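Local coordinates for protein receptor-type adenylate cyclase GRESAG 4.3 (Trypanosoma brucei, PDB 1FX4) that catalyses, through this class III catalytic domain of a receptor-type membrane enzyme, the magnesium-dependent conversion of ATP to 3',5'-cyclic AMP and diphosphate, at residues R133-I138 and R166-A171. Sequence-based numbering, arbitrary orientation.
Sequences RVRVGI and RTESVA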
loop_
_atom_site.group_PDB
_atom_site.type_symbol
_atom_site.label_atom_id
_atom_site.label_comp_id
_atom_site.label_asym_id
_atom_site.label_seq_id
_atom_site.Cartn_x
_atom_site.Cartn_y
_atom_site.Cartn_z
ATOM N N ARG A 133 12.474 12.044 5.476
ATOM C CA ARG A 133 11.871 13.134 4.715
ATOM C C ARG A 133 10.507 12.699 4.200
ATOM O O ARG A 133 10.396 11.749 3.407
ATOM C CB ARG A 133 12.761 13.564 3.554
ATOM C CG ARG A 133 14.097 14.121 3.997
ATOM C CD ARG A 133 14.901 14.544 2.779
ATOM N NE ARG A 133 16.279 14.873 3.127
ATOM C CZ ARG A 133 17.154 15.395 2.272
ATOM N NH1 ARG A 133 16.789 15.650 1.019
ATOM N NH2 ARG A 133 18.403 15.626 2.661
ATOM N N VAL A 134 9.479 13.419 4.628
ATOM C CA VAL A 134 8.107 13.108 4.262
ATOM C C VAL A 134 7.560 14.068 3.222
ATOM O O VAL A 134 7.672 15.277 3.370
ATOM C CB VAL A 134 7.191 13.130 5.538
ATOM C CG1 VAL A 134 5.758 12.734 5.195
ATOM C CG2 VAL A 134 7.747 12.171 6.582
ATOM N N ARG A 135 7.016 13.530 2.136
ATOM C CA ARG A 135 6.408 14.366 1.113
ATOM C C ARG A 135 4.939 14.425 1.477
ATOM O O ARG A 135 4.364 13.439 1.951
ATOM C CB ARG A 135 6.603 13.791 -0.292
ATOM C CG ARG A 135 5.883 12.518 -0.557
ATOM C CD ARG A 135 6.035 12.113 -2.036
ATOM N NE ARG A 135 7.358 11.610 -2.323
ATOM C CZ ARG A 135 7.627 10.338 -2.602
ATOM N NH1 ARG A 135 6.657 9.426 -2.643
ATOM N NH2 ARG A 135 8.874 9.978 -2.833
ATOM N N VAL A 136 4.336 15.590 1.282
ATOM C CA VAL A 136 2.944 15.784 1.649
ATOM C C VAL A 136 2.183 16.506 0.565
ATOM O O VAL A 136 2.654 17.501 0.019
ATOM C CB VAL A 136 2.833 16.610 2.973
ATOM C CG1 VAL A 136 1.372 16.797 3.364
ATOM C CG2 VAL A 136 3.623 15.920 4.092
ATOM N N GLY A 137 0.996 15.998 0.266
ATOM C CA GLY A 137 0.148 16.615 -0.732
ATOM C C GLY A 137 -1.187 16.854 -0.061
ATOM O O GLY A 137 -1.663 15.989 0.664
ATOM N N ILE A 138 -1.796 18.005 -0.336
ATOM C CA ILE A 138 -3.078 18.369 0.272
ATOM C C ILE A 138 -4.049 18.881 -0.785
ATOM O O ILE A 138 -3.685 19.706 -1.627
ATOM C CB ILE A 138 -2.898 19.506 1.308
ATOM C CG1 ILE A 138 -1.846 19.122 2.361
ATOM C CG2 ILE A 138 -4.245 19.862 1.958
ATOM C CD1 ILE A 138 -1.473 20.295 3.296
ATOM N N ARG A 166 -2.215 12.334 -6.223
ATOM C CA ARG A 166 -1.268 12.739 -7.249
ATOM C C ARG A 166 -0.491 13.995 -6.869
ATOM O O ARG A 166 0.647 14.168 -7.283
ATOM C CB ARG A 166 -1.960 12.845 -8.610
ATOM C CG ARG A 166 -2.299 11.447 -9.128
ATOM C CD ARG A 166 -3.198 11.465 -10.332
ATOM N NE ARG A 166 -4.399 12.267 -10.104
ATOM C CZ ARG A 166 -5.603 11.960 -10.576
ATOM N NH1 ARG A 166 -5.775 10.864 -11.305
ATOM N NH2 ARG A 166 -6.631 12.765 -10.342
ATOM N N THR A 167 -1.071 14.813 -5.994
ATOM C CA THR A 167 -0.394 16.024 -5.532
ATOM C C THR A 167 0.770 15.584 -4.641
ATOM O O THR A 167 1.890 16.082 -4.765
ATOM C CB THR A 167 -1.366 16.937 -4.763
ATOM O OG1 THR A 167 -2.341 17.441 -5.680
ATOM C CG2 THR A 167 -0.632 18.108 -4.122
ATOM N N GLU A 168 0.513 14.603 -3.784
ATOM C CA GLU A 168 1.550 14.071 -2.917
ATOM C C GLU A 168 2.635 13.417 -3.768
ATOM O O GLU A 168 3.830 13.583 -3.506
ATOM C CB GLU A 168 0.967 13.023 -1.962
ATOM C CG GLU A 168 2.006 12.258 -1.125
ATOM C CD GLU A 168 2.541 11.003 -1.811
ATOM O OE1 GLU A 168 3.665 10.603 -1.506
ATOM O OE2 GLU A 168 1.852 10.402 -2.646
ATOM N N SER A 169 2.225 12.694 -4.805
ATOM C CA SER A 169 3.207 11.997 -5.644
ATOM C C SER A 169 4.233 12.917 -6.296
ATOM O O SER A 169 5.380 12.517 -6.489
ATOM C CB SER A 169 2.524 11.100 -6.692
ATOM O OG SER A 169 2.106 11.847 -7.832
ATOM N N VAL A 170 3.857 14.158 -6.587
ATOM C CA VAL A 170 4.796 15.080 -7.212
ATOM C C VAL A 170 5.626 15.892 -6.201
ATOM O O VAL A 170 6.591 16.565 -6.576
ATOM C CB VAL A 170 4.109 16.016 -8.233
ATOM C CG1 VAL A 170 3.328 15.183 -9.257
ATOM C CG2 VAL A 170 3.187 17.005 -7.537
ATOM N N ALA A 171 5.252 15.823 -4.925
ATOM C CA ALA A 171 5.991 16.546 -3.897
ATOM C C ALA A 171 7.276 15.800 -3.569
ATOM O O ALA A 171 7.338 14.575 -3.660
ATOM C CB ALA A 171 5.142 16.709 -2.632
HETATM O O HOH W 1 4.245 8.239 -2.747
#
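G137 and E168 bring strand 134-138 and helix 166-170 together: their CA atoms lie 3.6 Å apart, and the short axes approach to 6.0 Å while running 146° apart in direction. G137 carries no side chain, and the E168 backbone comes right against it. On one side of this approach T167 packs its CG2, which sits anti to the backbone N, 3.8 Å from G137 CA; its OG1 turns instead to M163 O. On the other side, R135 and E168 cross with guanidinium and carboxylate planes 40° apart. A bend at chi2 (-89°) brings E168 OE1 to the edge of the R135 guanidinium, near its plane. The resulting salt bridge, R135 NH1 to E168 OE1 at 3.4 Å, is weak, and the placement of OE1 is uncertain. A water lies 2.7 Å from R135 NH1, accepting weakly from it, and is also close enough to E168 OE1 that it may donate there. Beside the start of the arginine chain, A171 CB lies 4.0 Å from R135 CB and 3.7 Å from V136 O. E168 also touches D19, a magnesium ligand, and the R135 side chain lies about 6 Å from the bound magnesium ion at its nearest, so this pair borders the metal site. Helix 159-170 thus covers one face of the mixed sheet, resting on strands 13-20, 134-141 and 176-179, whereas V134, V136 and I138 meet helix 71-87 on the opposite face.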